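Local coordinates for GDP-mannose-dependent alpha-(1-6)-phosphatidylinositol monomannoside mannosyltransferase (Corynebacterium glutamicum, PDB 3OKP), which belongs to the GT-B clan of glycosyltransferases, two-domain proteins whose Rossmann-like halves face each other across a cleft, at residues 120-125 with 153-158; 207-212 with 281-286; 276-281 with 293-298; 287-292 with 309-314. One frame throughout, in Å; residues are numbered along the deposited sequence. Where two conformers were deposited one is given.

Contact 1 of 4, residues 120-125 with 153-158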
# COMPACT_ATOMS: atom_id res chain seq x y z
N HIS A 120 -6.00 7.12 -7.36
CA HIS A 120 -6.35 7.99 -8.48
C HIS A 120 -7.75 8.60 -8.43
O HIS A 120 -7.94 9.73 -8.88
CB HIS A 120 -6.16 7.25 -9.81
N GLU A 121 -8.71 7.86 -7.88
CA GLU A 121 -10.12 8.31 -7.84
C GLU A 121 -10.33 9.62 -7.06
O GLU A 121 -11.31 10.33 -7.30
CB GLU A 121 -11.03 7.21 -7.29
CG GLU A 121 -11.30 6.06 -8.27
CD GLU A 121 -10.25 4.96 -8.24
OE1 GLU A 121 -9.34 4.99 -7.38
OE2 GLU A 121 -10.33 4.05 -9.10
N VAL A 122 -9.41 9.93 -6.15
CA VAL A 122 -9.42 11.20 -5.42
C VAL A 122 -9.33 12.38 -6.39
O VAL A 122 -10.12 13.32 -6.31
CB VAL A 122 -8.27 11.28 -4.37
CG1 VAL A 122 -8.28 12.64 -3.66
CG2 VAL A 122 -8.37 10.15 -3.35
N GLY A 123 -8.38 12.31 -7.31
CA GLY A 123 -8.20 13.33 -8.34
C GLY A 123 -9.36 13.39 -9.32
O GLY A 123 -9.67 14.45 -9.85
N TRP A 124 -10.00 12.24 -9.55
CA TRP A 124 -11.18 12.14 -10.43
C TRP A 124 -12.39 12.89 -9.87
O TRP A 124 -13.26 13.32 -10.63
CB TRP A 124 -11.54 10.67 -10.68
CG TRP A 124 -10.70 9.99 -11.73
CD1 TRP A 124 -9.35 9.77 -11.69
CD2 TRP A 124 -11.16 9.40 -12.96
NE1 TRP A 124 -8.94 9.11 -12.82
CE2 TRP A 124 -10.03 8.86 -13.61
CE3 TRP A 124 -12.41 9.28 -13.57
CZ2 TRP A 124 -10.11 8.21 -14.85
CZ3 TRP A 124 -12.50 8.63 -14.80
CH2 TRP A 124 -11.35 8.11 -15.43
N SER A 125 -12.45 13.05 -8.55
CA SER A 125 -13.56 13.77 -7.92
C SER A 125 -13.43 15.29 -8.00
O SER A 125 -14.31 16.02 -7.53
CB SER A 125 -13.72 13.32 -6.46
OG SER A 125 -12.64 13.76 -5.66
N ARG A 153 -13.67 9.73 2.17
CA ARG A 153 -14.19 11.08 2.38
C ARG A 153 -14.01 11.97 1.14
O ARG A 153 -14.91 12.75 0.80
CB ARG A 153 -13.54 11.74 3.60
CG ARG A 153 -14.13 13.10 3.96
CD ARG A 153 -13.58 13.66 5.27
NE ARG A 153 -12.20 14.12 5.16
CZ ARG A 153 -11.15 13.46 5.64
NH1 ARG A 153 -11.30 12.30 6.26
NH2 ARG A 153 -9.93 13.97 5.50
N ARG A 154 -12.88 11.83 0.46
CA ARG A 154 -12.56 12.64 -0.72
C ARG A 154 -13.48 12.38 -1.92
O ARG A 154 -13.80 13.31 -2.66
CB ARG A 154 -11.09 12.48 -1.13
CG ARG A 154 -10.04 12.93 -0.10
CD ARG A 154 -10.02 14.44 0.16
NE ARG A 154 -9.88 15.24 -1.06
CZ ARG A 154 -8.74 15.73 -1.53
NH1 ARG A 154 -7.59 15.51 -0.90
NH2 ARG A 154 -8.74 16.44 -2.65
N PHE A 155 -13.89 11.12 -2.12
CA PHE A 155 -14.66 10.77 -3.33
C PHE A 155 -16.06 10.17 -3.14
O PHE A 155 -16.74 9.86 -4.13
CB PHE A 155 -13.83 9.89 -4.28
CG PHE A 155 -13.39 8.56 -3.70
CD1 PHE A 155 -12.07 8.14 -3.83
CD2 PHE A 155 -14.30 7.72 -3.06
CE1 PHE A 155 -11.65 6.92 -3.31
CE2 PHE A 155 -13.89 6.50 -2.54
CZ PHE A 155 -12.56 6.09 -2.66
N LYS A 156 -16.50 10.02 -1.89
CA LYS A 156 -17.79 9.38 -1.59
C LYS A 156 -18.98 10.03 -2.31
O LYS A 156 -19.78 9.34 -2.94
CB LYS A 156 -18.05 9.33 -0.08
CG LYS A 156 -19.14 8.34 0.32
CD LYS A 156 -19.46 8.43 1.81
CE LYS A 156 -20.43 7.33 2.24
NZ LYS A 156 -21.80 7.51 1.65
N SER A 157 -19.08 11.36 -2.22
CA SER A 157 -20.19 12.10 -2.83
C SER A 157 -20.23 11.96 -4.36
O SER A 157 -21.30 11.99 -4.96
CB SER A 157 -20.15 13.58 -2.42
OG SER A 157 -19.02 14.25 -2.96
N ALA A 158 -19.05 11.80 -4.97
CA ALA A 158 -18.94 11.62 -6.42
C ALA A 158 -19.56 10.30 -6.89
O ALA A 158 -20.29 10.28 -7.89
CB ALA A 158 -17.49 11.73 -6.87
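Val122 of the short helix 121-124 and Ser125 just after it lie against Arg154 and Phe155 of helix 149-159 in the N-terminal Rossmann-like half of the GT-B fold. The apolar part of the contact centres on Phe155, whose CG stands between its own backbone N and carbonyl carbon (chi1 61°), with the ring directed at the start of helix 121-124. There Phe155 CD1 lies 3.7 Å from Glu121 CB and 4.2 Å from Val122 CG2, while the backbone N of Val122 sits at the ring edge, near its plane. With these carbons on it and Phe159 packed edge-to-face, a broad aromatic ring suits this buried place. Glu121 offers Phe155 its CB, and its carboxylate turns away to take the backbone N-H of His118. Smaller residues fit where the two segments come close: Ser125 CB and Ala158 CB are 4.1 Å apart.

A second kind of contact sets a methyl on a flat cation. Val122 CG1 sits 3.8 Å above the centre of the Arg154 guanidinium plane. The Arg154 chain, bent at both chi2 and chi3, curls round this methyl, which also touches Arg154 CB at 3.8 Å. Edge N-H groups remain available to polar partners: Arg154 NH1 bonds to Tyr150 OH and, across the cleft, to Gly286 O.

Among polar atoms, Ser125 OG comes within 3.2 Å of Arg154 O, but the hydroxyl bonds to Val122 O. That carbonyl also accepts the backbone N of Ser125 at 3.2 Å. Ser125 OG stands 2.6 Å from Val122 O, tilted 21° from the carbonyl plane.

Contact 2 of 4, residues 207-212 with 281-286. With GDD (guanosine-5'-diphosphate-alpha-D-mannose), chain B.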
# COMPACT_ATOMS: atom_id res chain seq x y z
N LEU A 207 12.03 8.40 -2.88
CA LEU A 207 12.60 9.69 -2.55
C LEU A 207 11.86 10.80 -3.30
O LEU A 207 12.27 11.20 -4.39
CB LEU A 207 14.11 9.73 -2.83
CG LEU A 207 14.98 8.62 -2.21
CD1 LEU A 207 16.45 8.84 -2.52
CD2 LEU A 207 14.76 8.50 -0.70
N VAL A 208 10.75 11.23 -2.71
CA VAL A 208 9.95 12.36 -3.21
C VAL A 208 9.63 13.29 -2.03
O VAL A 208 9.58 12.82 -0.88
CB VAL A 208 8.65 11.90 -3.95
CG1 VAL A 208 8.99 11.15 -5.24
CG2 VAL A 208 7.75 11.05 -3.04
N PRO A 209 9.43 14.60 -2.29
CA PRO A 209 9.23 15.58 -1.21
C PRO A 209 8.21 15.18 -0.14
O PRO A 209 8.48 15.34 1.05
CB PRO A 209 8.75 16.83 -1.96
CG PRO A 209 9.37 16.71 -3.30
CD PRO A 209 9.42 15.25 -3.62
N ARG A 210 7.06 14.64 -0.55
CA ARG A 210 5.95 14.41 0.39
C ARG A 210 6.21 13.35 1.46
O ARG A 210 5.52 13.32 2.48
CB ARG A 210 4.64 14.12 -0.36
CG ARG A 210 4.53 12.74 -0.99
CD ARG A 210 3.11 12.50 -1.49
NE ARG A 210 2.93 11.16 -2.06
CZ ARG A 210 2.61 10.09 -1.35
NH1 ARG A 210 2.44 10.19 -0.04
NH2 ARG A 210 2.48 8.90 -1.94
N LYS A 211 7.22 12.50 1.25
CA LYS A 211 7.53 11.43 2.20
C LYS A 211 8.25 11.94 3.46
O LYS A 211 8.33 11.23 4.47
CB LYS A 211 8.35 10.32 1.52
CG LYS A 211 7.65 9.66 0.33
CD LYS A 211 6.54 8.71 0.77
CE LYS A 211 5.91 8.01 -0.43
NZ LYS A 211 4.87 7.03 -0.02
N GLY A 212 8.76 13.16 3.40
CA GLY A 212 9.32 13.81 4.58
C GLY A 212 10.70 13.35 5.01
O GLY A 212 11.05 13.47 6.18
N ARG A 281 3.70 14.34 4.43
CA ARG A 281 2.90 15.56 4.38
C ARG A 281 2.11 15.63 3.08
O ARG A 281 2.56 15.13 2.04
CB ARG A 281 3.78 16.81 4.55
CG ARG A 281 4.73 17.09 3.39
CD ARG A 281 5.42 18.44 3.55
NE ARG A 281 6.37 18.69 2.47
CZ ARG A 281 7.63 18.26 2.45
NH1 ARG A 281 8.11 17.54 3.46
NH2 ARG A 281 8.41 18.55 1.42
N THR A 282 0.93 16.23 3.14
CA THR A 282 0.11 16.44 1.95
C THR A 282 0.62 17.65 1.17
O THR A 282 0.88 18.71 1.74
CB THR A 282 -1.38 16.60 2.30
OG1 THR A 282 -1.83 15.41 2.96
CG2 THR A 282 -2.23 16.82 1.05
N ARG A 283 0.79 17.46 -0.14
CA ARG A 283 1.28 18.50 -1.04
C ARG A 283 0.42 18.54 -2.30
O ARG A 283 -0.68 17.99 -2.33
CB ARG A 283 2.73 18.21 -1.43
CG ARG A 283 3.76 18.48 -0.34
CD ARG A 283 5.12 17.91 -0.71
NE ARG A 283 5.38 17.95 -2.15
CZ ARG A 283 6.04 18.91 -2.79
NH1 ARG A 283 6.56 19.94 -2.13
NH2 ARG A 283 6.20 18.83 -4.10
N GLY A 284 0.94 19.20 -3.34
CA GLY A 284 0.30 19.24 -4.66
C GLY A 284 -1.13 19.73 -4.64
O GLY A 284 -1.98 19.21 -5.36
N GLY A 285 -1.39 20.74 -3.81
CA GLY A 285 -2.72 21.33 -3.69
C GLY A 285 -3.76 20.40 -3.10
O GLY A 285 -4.95 20.56 -3.36
N GLY A 286 -3.32 19.44 -2.29
CA GLY A 286 -4.20 18.42 -1.72
C GLY A 286 -4.25 17.11 -2.50
O GLY A 286 -4.88 16.15 -2.07
N2 GDD B . 12.65 -3.60 -2.32
C2 GDD B . 12.49 -2.32 -1.91
N1 GDD B . 13.57 -1.51 -1.78
N3 GDD B . 11.25 -1.85 -1.64
C4 GDD B . 11.07 -0.56 -1.23
C5 GDD B . 12.17 0.27 -1.10
C6 GDD B . 13.44 -0.23 -1.38
O6 GDD B . 14.45 0.50 -1.27
N7 GDD B . 11.72 1.47 -0.69
C8 GDD B . 10.37 1.38 -0.57
N9 GDD B . 9.99 0.14 -0.91
C1' GDD B . 8.60 -0.40 -0.92
C2' GDD B . 8.08 -0.56 0.50
O2' GDD B . 8.49 -1.80 1.08
C3' GDD B . 6.58 -0.47 0.32
O3' GDD B . 6.02 -1.77 0.12
C4' GDD B . 6.38 0.37 -0.94
O4' GDD B . 7.67 0.46 -1.58
C5' GDD B . 5.88 1.78 -0.61
O5' GDD B . 4.45 1.84 -0.69
PA GDD B . 3.67 2.83 0.03
O1A GDD B . 2.46 2.52 -0.04
O2A GDD B . 4.01 2.85 1.24
O3A GDD B . 3.87 4.15 -0.53
PB GDD B . 3.71 4.50 -1.93
O2B GDD B . 2.76 3.86 -2.45
O3B GDD B . 3.47 5.72 -2.03
O1B GDD B . 4.93 4.22 -2.65
O HOH W 1 2.32 12.60 1.73
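Arg281 runs its long side chain along the backbone of Pro209 and Arg210. A chi1 of 68° leaves its CG flanked by both N and C of the same residue, and from CG to NE the chain is extended. Beyond CB, Arg281 CG lies 4.0 Å from Arg210 O; farther out, Arg281 CZ is 3.3 Å from Pro209 O. That oxygen is over one face of the guanidinium, where the N-H groups cannot point at it, and accepts the backbone N of Gly212 instead. Arg281 NH1 approaches Gly212 CA at 4.1 Å, and NH2 ends the chain in a salt bridge with Asp214. Arginine suits the place: its extended chain carries the charge to Asp214 while its flat end lies by Pro209 O.

Arg283 crosses Pro209 at about a right angle. Pro209 CB lies over the face of the Arg283 guanidinium, 3.5 Å from Arg283 CZ. The backbones themselves join where Arg281 N donates to Arg210 O at 2.9 Å (163°), in the carbonyl plane. A water adds a second link. It accepts from Arg210 NH1 at 3.0 Å and donates to Arg281 O at 2.6 Å. Arg210 NH1 also forms a salt bridge with Glu290, and the neighbouring Lys211 NZ binds GDD O3B at 2.8 Å, a fitting use of a cation beside a diphosphate.

The two loops follow the adjacent parallel strands 200-204 and 275-278 at their C-terminal ends. Loop 207-212 then leads into helix 213-226, with Gly212 as N-cap at positive phi, whereas 281-286 runs on toward helix 294-301.

Contact 3 of 4, residues 276-281 with 293-298. With GDD (guanosine-5'-diphosphate-alpha-D-mannose), chain B.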
# COMPACT_ATOMS: atom_id res chain seq x y z
N PHE A 276 11.15 3.38 13.11
CA PHE A 276 10.80 3.69 11.72
C PHE A 276 10.08 5.03 11.69
O PHE A 276 9.12 5.25 12.42
CB PHE A 276 9.91 2.60 11.10
CG PHE A 276 9.47 2.93 9.68
CD1 PHE A 276 8.29 3.65 9.45
CD2 PHE A 276 10.23 2.53 8.59
CE1 PHE A 276 7.89 3.97 8.15
CE2 PHE A 276 9.84 2.83 7.29
CZ PHE A 276 8.67 3.56 7.07
N ALA A 277 10.57 5.93 10.84
CA ALA A 277 9.98 7.26 10.72
C ALA A 277 9.77 7.63 9.26
O ALA A 277 10.67 7.47 8.42
CB ALA A 277 10.85 8.29 11.42
N MET A 278 8.57 8.12 8.95
CA MET A 278 8.25 8.67 7.64
C MET A 278 7.14 9.70 7.84
O MET A 278 5.96 9.35 7.81
CB MET A 278 7.84 7.56 6.65
CG MET A 278 7.89 7.97 5.18
SD MET A 278 6.36 8.71 4.56
CE MET A 278 5.41 7.25 4.16
N PRO A 279 7.53 10.96 8.08
CA PRO A 279 6.56 12.01 8.40
C PRO A 279 5.91 12.60 7.14
O PRO A 279 6.16 13.76 6.79
CB PRO A 279 7.41 13.05 9.14
CG PRO A 279 8.79 12.89 8.58
CD PRO A 279 8.91 11.47 8.06
N ALA A 280 5.08 11.78 6.49
CA ALA A 280 4.39 12.16 5.26
C ALA A 280 3.57 13.45 5.41
O ALA A 280 2.86 13.62 6.41
CB ALA A 280 3.50 11.02 4.78
N ARG A 281 3.70 14.34 4.43
CA ARG A 281 2.90 15.56 4.38
C ARG A 281 2.11 15.63 3.08
O ARG A 281 2.56 15.13 2.04
CB ARG A 281 3.78 16.81 4.55
CG ARG A 281 4.73 17.09 3.39
CD ARG A 281 5.42 18.44 3.55
NE ARG A 281 6.37 18.69 2.47
CZ ARG A 281 7.63 18.26 2.45
NH1 ARG A 281 8.11 17.54 3.46
NH2 ARG A 281 8.41 18.55 1.42
N GLY A 293 -0.22 4.06 3.25
CA GLY A 293 1.16 3.95 3.71
C GLY A 293 1.48 2.56 4.20
O GLY A 293 1.49 2.30 5.41
N ILE A 294 1.74 1.65 3.27
CA ILE A 294 2.05 0.27 3.60
C ILE A 294 3.37 0.14 4.39
O ILE A 294 3.52 -0.79 5.18
CB ILE A 294 2.02 -0.66 2.34
CG1 ILE A 294 2.00 -2.14 2.73
CG2 ILE A 294 3.17 -0.38 1.40
CD1 ILE A 294 0.62 -2.67 3.02
N VAL A 295 4.29 1.08 4.19
CA VAL A 295 5.57 1.08 4.92
C VAL A 295 5.39 1.09 6.44
O VAL A 295 6.20 0.50 7.16
CB VAL A 295 6.53 2.22 4.47
CG1 VAL A 295 7.00 2.01 3.03
CG2 VAL A 295 5.89 3.61 4.64
N TYR A 296 4.34 1.76 6.92
CA TYR A 296 4.03 1.82 8.35
C TYR A 296 3.60 0.45 8.89
O TYR A 296 3.89 0.10 10.03
CB TYR A 296 2.92 2.83 8.63
CG TYR A 296 3.19 4.25 8.18
CD1 TYR A 296 4.30 4.96 8.64
CD2 TYR A 296 2.31 4.90 7.31
CE1 TYR A 296 4.54 6.28 8.22
CE2 TYR A 296 2.54 6.21 6.90
CZ TYR A 296 3.65 6.89 7.36
OH TYR A 296 3.86 8.18 6.95
N LEU A 297 2.88 -0.29 8.05
CA LEU A 297 2.40 -1.63 8.40
C LEU A 297 3.54 -2.63 8.38
O LEU A 297 3.60 -3.53 9.22
CB LEU A 297 1.29 -2.07 7.44
CG LEU A 297 0.11 -1.10 7.30
CD1 LEU A 297 -0.80 -1.53 6.17
CD2 LEU A 297 -0.67 -0.98 8.61
N GLU A 298 4.45 -2.46 7.42
CA GLU A 298 5.66 -3.27 7.30
C GLU A 298 6.56 -3.12 8.53
O GLU A 298 7.10 -4.10 9.03
CB GLU A 298 6.42 -2.89 6.03
CG GLU A 298 5.73 -3.34 4.74
CD GLU A 298 6.36 -2.76 3.48
OE1 GLU A 298 7.25 -1.89 3.58
OE2 GLU A 298 5.94 -3.18 2.38
N2 GDD B . 12.65 -3.60 -2.32
C2 GDD B . 12.49 -2.32 -1.91
N1 GDD B . 13.57 -1.51 -1.78
N3 GDD B . 11.25 -1.85 -1.64
C4 GDD B . 11.07 -0.56 -1.23
C5 GDD B . 12.17 0.27 -1.10
C6 GDD B . 13.44 -0.23 -1.38
O6 GDD B . 14.45 0.50 -1.27
N7 GDD B . 11.72 1.47 -0.69
C8 GDD B . 10.37 1.38 -0.57
N9 GDD B . 9.99 0.14 -0.91
C1' GDD B . 8.60 -0.40 -0.92
C2' GDD B . 8.08 -0.56 0.50
O2' GDD B . 8.49 -1.80 1.08
C3' GDD B . 6.58 -0.47 0.32
O3' GDD B . 6.02 -1.77 0.12
C4' GDD B . 6.38 0.37 -0.94
O4' GDD B . 7.67 0.46 -1.58
C5' GDD B . 5.88 1.78 -0.61
O5' GDD B . 4.45 1.84 -0.69
PA GDD B . 3.67 2.83 0.03
O1A GDD B . 2.46 2.52 -0.04
O2A GDD B . 4.01 2.85 1.24
O3A GDD B . 3.87 4.15 -0.53
PB GDD B . 3.71 4.50 -1.93
O2B GDD B . 2.76 3.86 -2.45
O3B GDD B . 3.47 5.72 -2.03
O1B GDD B . 4.93 4.22 -2.65
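Phe276, Met278 and Tyr296 meet between strand 275-278 and helix 294-301, the first two elements of a beta-alpha-beta crossover in the C-terminal Rossmann-like half. Segments 276-278 and 294-298 run antiparallel (172°) with their axes 9.3 Å apart, a gap filled by large side chains. Phe276, its CG anti to the backbone N (chi1 177°), projects straight at the helix. Its CZ meets Val295 CB at 3.6 Å, and Val295 O lies over one face, toward the rim. The side chain of Tyr296 crosses that of Phe276 at about a right angle, bringing Tyr296 CD1 to the ring edge, 3.8 Å from Phe276 CE1.

Met278 also crosses Tyr296 nearly perpendicularly. Its SD stands 5.4 Å from the ring centroid and 56° off the normal, an oblique Met-aromatic contact, and its flexible chain, bent twice, lets CE touch both Tyr296 CZ and Val295 CG2. The phenol reaches past these apolar groups: Tyr296 OH donates to Met278 O at 2.6 Å, and Met278 O lies at the edge of the Tyr296 ring, in its plane. This satisfies the buried Met278 carbonyl and pins the ring.

The same helix also meets GDD, Val295 serving both sides. Weak bonds reach GDD phosphate oxygens from the backbone N of Ile294 and of Val295. Glu298 grips the ribose, OE1 accepting from GDD O2' at 2.8 Å and OE2 from GDD O3' at 2.7 Å.

Contact 4 of 4, residues 287-292 with 309-314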
# COMPACT_ATOMS: atom_id res chain seq x y z
N LEU A 287 -3.57 17.08 -3.65
CA LEU A 287 -3.59 15.91 -4.54
C LEU A 287 -2.39 14.97 -4.35
O LEU A 287 -2.48 13.78 -4.67
CB LEU A 287 -3.71 16.36 -6.00
CG LEU A 287 -5.10 16.47 -6.65
CD1 LEU A 287 -6.26 16.64 -5.66
CD2 LEU A 287 -5.12 17.59 -7.69
N ASP A 288 -1.28 15.52 -3.86
CA ASP A 288 -0.10 14.73 -3.53
C ASP A 288 -0.23 14.27 -2.07
O ASP A 288 0.19 14.97 -1.15
CB ASP A 288 1.17 15.56 -3.76
CG ASP A 288 2.41 14.70 -3.88
OD1 ASP A 288 2.31 13.54 -4.31
OD2 ASP A 288 3.50 15.21 -3.54
N VAL A 289 -0.82 13.10 -1.89
CA VAL A 289 -1.23 12.65 -0.56
C VAL A 289 -0.91 11.17 -0.32
O VAL A 289 -0.89 10.36 -1.26
CB VAL A 289 -2.75 12.95 -0.35
CG1 VAL A 289 -3.63 12.07 -1.25
CG2 VAL A 289 -3.14 12.82 1.11
N GLU A 290 -0.65 10.83 0.94
CA GLU A 290 -0.44 9.45 1.35
C GLU A 290 -1.79 8.76 1.51
O GLU A 290 -2.52 9.03 2.46
CB GLU A 290 0.37 9.40 2.66
CG GLU A 290 0.96 8.03 2.99
CD GLU A 290 1.98 7.56 1.96
OE1 GLU A 290 2.88 8.35 1.60
OE2 GLU A 290 1.88 6.40 1.53
N GLY A 291 -2.11 7.88 0.56
CA GLY A 291 -3.40 7.18 0.55
C GLY A 291 -3.59 6.32 1.78
O GLY A 291 -4.65 6.34 2.41
N LEU A 292 -2.55 5.56 2.13
CA LEU A 292 -2.54 4.77 3.35
C LEU A 292 -1.14 4.73 3.94
O LEU A 292 -0.89 5.31 5.00
CB LEU A 292 -3.09 3.36 3.10
CG LEU A 292 -3.22 2.44 4.32
CD1 LEU A 292 -4.28 2.94 5.31
CD2 LEU A 292 -3.51 1.02 3.87
N GLY A 309 3.29 10.42 9.51
CA GLY A 309 2.90 11.80 9.21
C GLY A 309 1.40 12.02 9.25
O GLY A 309 0.63 11.08 9.48
N THR A 310 1.00 13.27 9.03
CA THR A 310 -0.40 13.66 9.10
C THR A 310 -1.14 13.50 7.77
O THR A 310 -2.36 13.65 7.72
CB THR A 310 -0.55 15.13 9.55
OG1 THR A 310 0.23 15.97 8.69
CG2 THR A 310 -0.09 15.31 11.00
N SER A 311 -0.40 13.18 6.71
CA SER A 311 -0.95 13.13 5.35
C SER A 311 -1.95 12.00 5.13
O SER A 311 -1.66 10.84 5.41
CB SER A 311 0.17 13.01 4.32
OG SER A 311 -0.35 13.09 3.00
N GLY A 312 -3.12 12.37 4.60
CA GLY A 312 -4.12 11.41 4.14
C GLY A 312 -4.49 10.30 5.11
O GLY A 312 -4.96 10.57 6.21
N GLY A 313 -4.28 9.06 4.68
CA GLY A 313 -4.62 7.89 5.48
C GLY A 313 -3.50 7.38 6.38
O GLY A 313 -3.68 6.38 7.07
N ALA A 314 -2.36 8.07 6.38
CA ALA A 314 -1.21 7.67 7.21
C ALA A 314 -1.52 7.45 8.70
O ALA A 314 -1.10 6.43 9.25
CB ALA A 314 -0.05 8.66 7.05
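Glu290 and Ser311 hold the two loops together through a nearly straight bond, Glu290 N donating to Ser311 OG at 3.1 Å (175°). The hydroxyl is shared with Thr282, to whose OG1 it is also hydrogen-bonded, so this small polar side chain ties the Glu290 backbone to the Thr282 hydroxyl in a buried place. The carbonyl of Glu290 is satisfied from the same turn: Gly313 N points to Glu290 O from 2.8 Å, almost in line with the C=O bond (168°). Ala314 N is taken up within its own loop by Ser311 O at 3.0 Å, closing a type II' turn.

Weaker CA-H...O contacts fill in between these bonds. Gly312 CA lies 3.3 Å from Glu290 O, Gly313 CA 3.4 Å from Gly291 O and Ala314 CA 3.2 Å from Leu292 O. Such closeness of backbones suits glycine at 312 and 313, and Gly312 also needs the positive phi of the turn. Val289 CG2 presses on Gly312 CA at 3.5 Å, a tight fit.

The acidic end of Glu290 goes the other way. With CG anti to the backbone N (chi1 -165°) and a bend at chi2, the carboxylate swings off to form salt bridges through OE1 with Arg210 and Lys211. Gly291 O accepts from Ser148 OG, across the cleft. Glycine-rich loops following the adjacent strands 275-278 and 306-308 thus interlock at the C-terminal ends of the strands, where Glu290 lines the GDD pocket. Its spacing from Glu298, with seven residues between, is consistent with the EX7E motif of GT4-type retaining glycosyltransferases.

From the N terminus, contact 1 closes first, folding helix 149-159 back on helix 121-124 within the N-terminal half. Everything else belongs to the C-terminal half. Contact 2 closes the longest loop, from 207-212 to 281-286, and contact 3 crosses it, the two sharing Arg281. Contact 4 crosses contact 3 in turn but follows contact 2 in series, although their centres lie 8 Å apart, joined by the pairs Arg210-Glu290 and Thr282-Ser311. Contacts 2 and 4 join loop to loop after strands 200-204, 275-278 and 306-308, and contact 3 ties strand 275-278 to helix 294-301, while Arg154 of contact 1 reaches across the cleft to Gly286 and Leu287.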